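Beta-lactamase II (Erythrobacter litoralis, PDB 6V72) probably hydrolyses the amide bond of beta-lactam antibiotics to give substituted beta-amino acids, as a zinc-dependent class B enzyme of the metallo-beta-lactamase superfamily. Local coordinates at residues A[116-121]-A[166-171]; A[61-66]-A[153-158]. All coordinates share one frame; numbering follows the deposited sequence.

Contact 1 of 2, residues A[116-121]-A[166-171]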
loop_
_atom_site.group_PDB
_atom_site.type_symbol
_atom_site.label_atom_id
_atom_site.label_comp_id
_atom_site.label_asym_id
_atom_site.label_seq_id
_atom_site.Cartn_x
_atom_site.Cartn_y
_atom_site.Cartn_z
ATOM N N TRP A 116 8.301 1.895 -26.931
ATOM C CA TRP A 116 8.571 3.258 -26.496
ATOM C C TRP A 116 8.387 3.372 -24.993
ATOM O O TRP A 116 7.453 2.790 -24.438
ATOM C CB TRP A 116 7.602 4.244 -27.199
ATOM C CG TRP A 116 7.902 4.385 -28.646
ATOM C CD1 TRP A 116 7.446 3.596 -29.662
ATOM C CD2 TRP A 116 8.776 5.345 -29.236
ATOM N NE1 TRP A 116 7.969 4.025 -30.859
ATOM C CE2 TRP A 116 8.794 5.096 -30.626
ATOM C CE3 TRP A 116 9.547 6.396 -28.725
ATOM C CZ2 TRP A 116 9.545 5.861 -31.510
ATOM C CZ3 TRP A 116 10.292 7.150 -29.604
ATOM C CH2 TRP A 116 10.288 6.881 -30.983
ATOM N N ALA A 117 9.257 4.150 -24.342
ATOM C CA ALA A 117 9.133 4.397 -22.913
ATOM C C ALA A 117 9.739 5.748 -22.577
ATOM O O ALA A 117 10.530 6.301 -23.349
ATOM C CB ALA A 117 9.820 3.321 -22.065
ATOM N N HIS A 118 9.359 6.267 -21.398
ATOM C CA HIS A 118 10.058 7.410 -20.830
ATOM C C HIS A 118 11.564 7.129 -20.810
ATOM O O HIS A 118 11.974 6.010 -20.473
ATOM C CB HIS A 118 9.539 7.670 -19.412
ATOM C CG HIS A 118 10.027 8.957 -18.823
ATOM N ND1 HIS A 118 11.335 9.148 -18.423
ATOM C CD2 HIS A 118 9.381 10.128 -18.586
ATOM C CE1 HIS A 118 11.472 10.383 -17.971
ATOM N NE2 HIS A 118 10.302 10.995 -18.052
ATOM N N PRO A 119 12.421 8.115 -21.132
ATOM C CA PRO A 119 13.865 7.824 -21.243
ATOM C C PRO A 119 14.504 7.344 -19.962
ATOM O O PRO A 119 15.547 6.673 -20.022
ATOM C CB PRO A 119 14.480 9.166 -21.679
ATOM C CG PRO A 119 13.416 10.174 -21.511
ATOM C CD PRO A 119 12.097 9.475 -21.582
ATOM N N LEU A 120 13.962 7.704 -18.799
ATOM C CA LEU A 120 14.637 7.336 -17.567
ATOM C C LEU A 120 14.000 6.123 -16.915
ATOM O O LEU A 120 14.484 5.665 -15.875
ATOM C CB LEU A 120 14.693 8.531 -16.599
ATOM C CG LEU A 120 15.439 9.766 -17.121
ATOM C CD1 LEU A 120 15.532 10.877 -16.052
ATOM C CD2 LEU A 120 16.839 9.383 -17.673
ATOM N N SER A 121 12.954 5.565 -17.511
ATOM C CA SER A 121 12.350 4.374 -16.942
ATOM C C SER A 121 13.331 3.213 -17.034
ATOM O O SER A 121 14.028 3.053 -18.038
ATOM C CB SER A 121 11.047 4.036 -17.662
ATOM O OG SER A 121 11.291 3.762 -19.025
ATOM N N THR A 166 5.582 6.015 -9.770
ATOM C CA THR A 166 7.020 5.937 -9.971
ATOM C C THR A 166 7.516 7.293 -10.444
ATOM O O THR A 166 6.737 8.151 -10.844
ATOM C CB THR A 166 7.407 4.867 -10.995
ATOM O OG1 THR A 166 6.841 5.216 -12.268
ATOM C CG2 THR A 166 6.899 3.518 -10.571
ATOM N N ARG A 167 8.842 7.463 -10.448
ATOM C CA ARG A 167 9.420 8.735 -10.877
ATOM C C ARG A 167 9.070 9.041 -12.323
ATOM O O ARG A 167 8.872 10.206 -12.698
ATOM C CB ARG A 167 10.945 8.710 -10.718
ATOM C CG ARG A 167 11.620 10.075 -10.976
ATOM C CD ARG A 167 13.150 9.986 -11.025
ATOM N NE ARG A 167 13.569 9.124 -12.128
ATOM C CZ ARG A 167 14.789 8.612 -12.282
ATOM N NH1 ARG A 167 15.758 8.901 -11.404
ATOM N NH2 ARG A 167 15.032 7.815 -13.328
ATOM N N ASP A 168 9.011 8.012 -13.159
ATOM C CA ASP A 168 8.944 8.230 -14.595
ATOM C C ASP A 168 7.631 7.732 -15.202
ATOM O O ASP A 168 7.552 7.549 -16.423
ATOM C CB ASP A 168 10.152 7.574 -15.261
ATOM C CG ASP A 168 11.500 8.041 -14.646
ATOM O OD1 ASP A 168 11.731 9.274 -14.499
ATOM O OD2 ASP A 168 12.324 7.168 -14.288
ATOM N N ASN A 169 6.586 7.541 -14.393
ATOM C CA ASN A 169 5.310 7.096 -14.955
ATOM C C ASN A 169 4.762 8.093 -15.970
ATOM O O ASN A 169 4.891 9.307 -15.800
ATOM C CB ASN A 169 4.279 6.820 -13.833
ATOM C CG ASN A 169 4.106 7.951 -12.810
ATOM O OD1 ASN A 169 4.367 9.132 -13.078
ATOM N ND2 ASN A 169 3.610 7.582 -11.653
ATOM N N ILE A 170 4.171 7.574 -17.056
ATOM C CA ILE A 170 3.549 8.432 -18.060
ATOM C C ILE A 170 2.087 8.036 -18.259
ATOM O O ILE A 170 1.609 7.025 -17.751
ATOM C CB ILE A 170 4.311 8.428 -19.403
ATOM C CG1 ILE A 170 4.280 7.031 -20.039
ATOM C CG2 ILE A 170 5.760 8.924 -19.201
ATOM C CD1 ILE A 170 4.885 7.008 -21.475
ATOM N N THR A 171 1.368 8.884 -18.994
ATOM C CA THR A 171 -0.058 8.706 -19.249
ATOM C C THR A 171 -0.323 8.925 -20.732
ATOM O O THR A 171 0.501 9.503 -21.452
ATOM C CB THR A 171 -0.900 9.684 -18.421
ATOM O OG1 THR A 171 -0.597 11.027 -18.823
ATOM C CG2 THR A 171 -0.608 9.521 -16.922
#

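Contact 2 of 2, residues A[61-66]-A[153-158]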
loop_
_atom_site.group_PDB
_atom_site.type_symbol
_atom_site.label_atom_id
_atom_site.label_comp_id
_atom_site.label_asym_id
_atom_site.label_seq_id
_atom_site.Cartn_x
_atom_site.Cartn_y
_atom_site.Cartn_z
ATOM N N ASN A 61 -3.181 -0.779 -38.885
ATOM C CA ASN A 61 -2.366 -1.313 -37.802
ATOM C C ASN A 61 -2.971 -0.925 -36.461
ATOM O O ASN A 61 -3.956 -0.185 -36.382
ATOM C CB ASN A 61 -0.920 -0.814 -37.894
ATOM C CG ASN A 61 -0.165 -1.454 -39.053
ATOM O OD1 ASN A 61 -0.006 -0.853 -40.124
ATOM N ND2 ASN A 61 0.279 -2.695 -38.854
ATOM N N THR A 62 -2.373 -1.455 -35.397
ATOM C CA THR A 62 -2.745 -1.061 -34.045
ATOM C C THR A 62 -1.532 -0.577 -33.279
ATOM O O THR A 62 -0.383 -0.872 -33.622
ATOM C CB THR A 62 -3.405 -2.209 -33.256
ATOM O OG1 THR A 62 -2.637 -3.414 -33.417
ATOM C CG2 THR A 62 -4.837 -2.457 -33.748
ATOM N N ILE A 63 -1.816 0.190 -32.230
ATOM C CA ILE A 63 -0.820 0.664 -31.272
ATOM C C ILE A 63 -1.183 0.105 -29.910
ATOM O O ILE A 63 -2.339 0.189 -29.483
ATOM C CB ILE A 63 -0.756 2.198 -31.228
ATOM C CG1 ILE A 63 -0.318 2.732 -32.585
ATOM C CG2 ILE A 63 0.200 2.660 -30.150
ATOM C CD1 ILE A 63 -1.072 3.940 -32.980
ATOM N N LEU A 64 -0.197 -0.468 -29.237
ATOM C CA LEU A 64 -0.387 -1.131 -27.950
ATOM C C LEU A 64 0.034 -0.201 -26.818
ATOM O O LEU A 64 1.112 0.400 -26.877
ATOM C CB LEU A 64 0.434 -2.422 -27.897
ATOM C CG LEU A 64 0.352 -3.262 -26.611
ATOM C CD1 LEU A 64 -1.038 -3.767 -26.387
ATOM C CD2 LEU A 64 1.357 -4.401 -26.681
ATOM N N VAL A 65 -0.821 -0.069 -25.801
ATOM C CA VAL A 65 -0.452 0.610 -24.560
ATOM C C VAL A 65 -0.351 -0.459 -23.486
ATOM O O VAL A 65 -1.361 -1.070 -23.125
ATOM C CB VAL A 65 -1.465 1.687 -24.152
ATOM C CG1 VAL A 65 -1.020 2.302 -22.799
ATOM C CG2 VAL A 65 -1.612 2.739 -25.254
ATOM N N ASP A 66 0.872 -0.676 -22.991
ATOM C CA ASP A 66 1.243 -1.610 -21.925
ATOM C C ASP A 66 1.126 -3.077 -22.328
ATOM O O ASP A 66 0.288 -3.468 -23.155
ATOM C CB ASP A 66 0.456 -1.323 -20.637
ATOM C CG ASP A 66 1.023 -0.119 -19.894
ATOM O OD1 ASP A 66 2.248 0.109 -20.025
ATOM O OD2 ASP A 66 0.279 0.596 -19.191
ATOM N N LEU A 153 2.969 7.111 -32.299
ATOM C CA LEU A 153 1.941 6.609 -31.404
ATOM C C LEU A 153 0.624 7.342 -31.576
ATOM O O LEU A 153 -0.354 6.982 -30.919
ATOM C CB LEU A 153 2.417 6.709 -29.949
ATOM C CG LEU A 153 3.685 5.846 -29.733
ATOM C CD1 LEU A 153 4.441 6.185 -28.471
ATOM C CD2 LEU A 153 3.334 4.354 -29.736
ATOM N N ALA A 154 0.578 8.354 -32.432
ATOM C CA ALA A 154 -0.689 8.994 -32.767
ATOM C C ALA A 154 -1.708 7.936 -33.186
ATOM O O ALA A 154 -1.353 6.976 -33.883
ATOM C CB ALA A 154 -0.476 10.010 -33.898
ATOM N N PRO A 155 -2.992 8.083 -32.810
ATOM C CA PRO A 155 -3.628 9.252 -32.191
ATOM C C PRO A 155 -3.454 9.390 -30.692
ATOM O O PRO A 155 -3.946 10.362 -30.146
ATOM C CB PRO A 155 -5.106 9.052 -32.523
ATOM C CG PRO A 155 -5.250 7.548 -32.546
ATOM C CD PRO A 155 -3.985 7.076 -33.229
ATOM N N LEU A 156 -2.772 8.454 -30.041
ATOM C CA LEU A 156 -2.492 8.637 -28.625
ATOM C C LEU A 156 -1.673 9.900 -28.420
ATOM O O LEU A 156 -0.726 10.177 -29.169
ATOM C CB LEU A 156 -1.729 7.442 -28.059
ATOM C CG LEU A 156 -2.553 6.157 -27.993
ATOM C CD1 LEU A 156 -1.610 4.982 -27.872
ATOM C CD2 LEU A 156 -3.569 6.163 -26.844
ATOM N N ARG A 157 -2.033 10.665 -27.401
ATOM C CA ARG A 157 -1.227 11.799 -26.974
ATOM C C ARG A 157 -0.540 11.407 -25.678
ATOM O O ARG A 157 -1.206 11.060 -24.696
ATOM C CB ARG A 157 -2.087 13.045 -26.808
ATOM C CG ARG A 157 -2.751 13.470 -28.118
ATOM C CD ARG A 157 -1.746 13.858 -29.185
ATOM N NE ARG A 157 -2.405 14.588 -30.269
ATOM C CZ ARG A 157 -2.531 14.145 -31.520
ATOM N NH1 ARG A 157 -3.173 14.884 -32.406
ATOM N NH2 ARG A 157 -2.003 12.987 -31.896
ATOM N N LEU A 158 0.784 11.419 -25.690
ATOM C CA LEU A 158 1.579 10.975 -24.546
ATOM C C LEU A 158 1.939 12.152 -23.648
ATOM O O LEU A 158 2.433 13.173 -24.137
ATOM C CB LEU A 158 2.870 10.325 -25.029
ATOM C CG LEU A 158 2.843 8.889 -25.509
ATOM C CD1 LEU A 158 1.668 8.567 -26.367
ATOM C CD2 LEU A 158 4.147 8.679 -26.257
#

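Contact 1 of 2, residues A[116-121]-A[166-171]
Asp168 reaches His118 and Leu120 with every part of its side chain. Asp168 CB lies over one face of the His118 ring, 3.9 Å from the centroid and 20° off the ring normal, a CH-pi contact. The carboxylate carbon, Asp168 CG, then runs on to Leu120, 3.8 Å from Leu120 CB. Asp168 OD1 stands 3.7 Å from His118 CE1. Asp168 OD2 lies 3.1 Å from the carbonyl O of Leu120; both are acceptors, so no bond joins them. Arg167 probably eases this approach. It grips the carboxylate side-on from within its own segment, with Arg167 NE on Asp168 OD1, and Arg167 NH2 on Asp168 OD2 at 2.9 Å, the latter along the syn lone pair. The Arg167 chain bends at chi3 (62°), which turns the guanidinium back alongside the Asp168 carboxylate. NH2 also touches Leu120 CB and forms a salt bridge with Glu123.

The contact joins the turn after strand 114-117 to the loop that leads into strand 171-174, in the two-sheet metallo-beta-lactamase fold. Both pieces contain a type I turn, His118 to Ser121 and Thr166 to Asn169. The Arg167 side chain is about 7 Å from that of Asp199, a zinc ligand in this protein, though no zinc is bound to this chain here.

The His118 ring is fixed by Leu120 N, which donates to His118 ND1 at 3.0 Å and 171°, close to the ring plane. Ile170 CG2 meets the ring edge at CD2.

Contact 2 of 2, residues A[61-66]-A[153-158]
Ile63 and Val65 each bring a methyl, CG2, to one atom, CD1 of Leu156. Val65 CG2 presses on Leu156 CD1 at 3.4 Å, closer than usual for two carbons. Ile63 was modelled in two conformers, and its contacts here hold for one of them. In that one Ile63 CG2 meets Leu156 CD1 at 3.7 Å. Leu153 CD2 also packs on Ile63 CG2, at 3.6 Å, so this one branch of the isoleucine lies against both leucines. The torsion of Ile63 divides its work: CG2 is anti to the backbone N, while CG1 is anti to the carbonyl carbon (chi1 -63°) and carries CD1 to the other end of the contact.

Here lies the interior of the two-sheet sandwich of the metallo-beta-lactamase fold. Strand 61-65 belongs to the larger sheet. The segment 153-158 leads from the helix that precedes it into strand 157-159 at the edge of the smaller sheet. Leu156 also packs on Val172 and Leu174 of the neighbouring strand 171-174, so it bridges the sheets.

The Pro155 end is looser and partly exposed. A cis peptide precedes Pro155, and Pro155 CD stays 4.3 Å from Ile63 CD1. Nearby, Ala154 O accepts a hydrogen bond from Asn58 ND2. An ethanediol molecule, probably from the crystallisation liquor, lies about 4 Å from the Pro155 side chain.

How the contacts relate
After the first four strands of the larger sheet the chain forms strand 61-65, where contact 2 begins. It then passes through strand 89-93 to strand 114-117, where contact 1 begins. After strands 135-139 and 145-146 comes helix 147-153, and residues 153-158 return to strand 61-65, closing the longer loop at contact 2. The chain goes on past strand 157-159 to residues 166-171, which close contact 1 on 116-121. The two closures therefore cross. Both join the larger sheet or its turn to the smaller sheet or the loop feeding it. Their centres are 15 Å apart, yet they touch: Trp116 CG packs 3.9 Å from Leu153 CD1, beside helix 147-153.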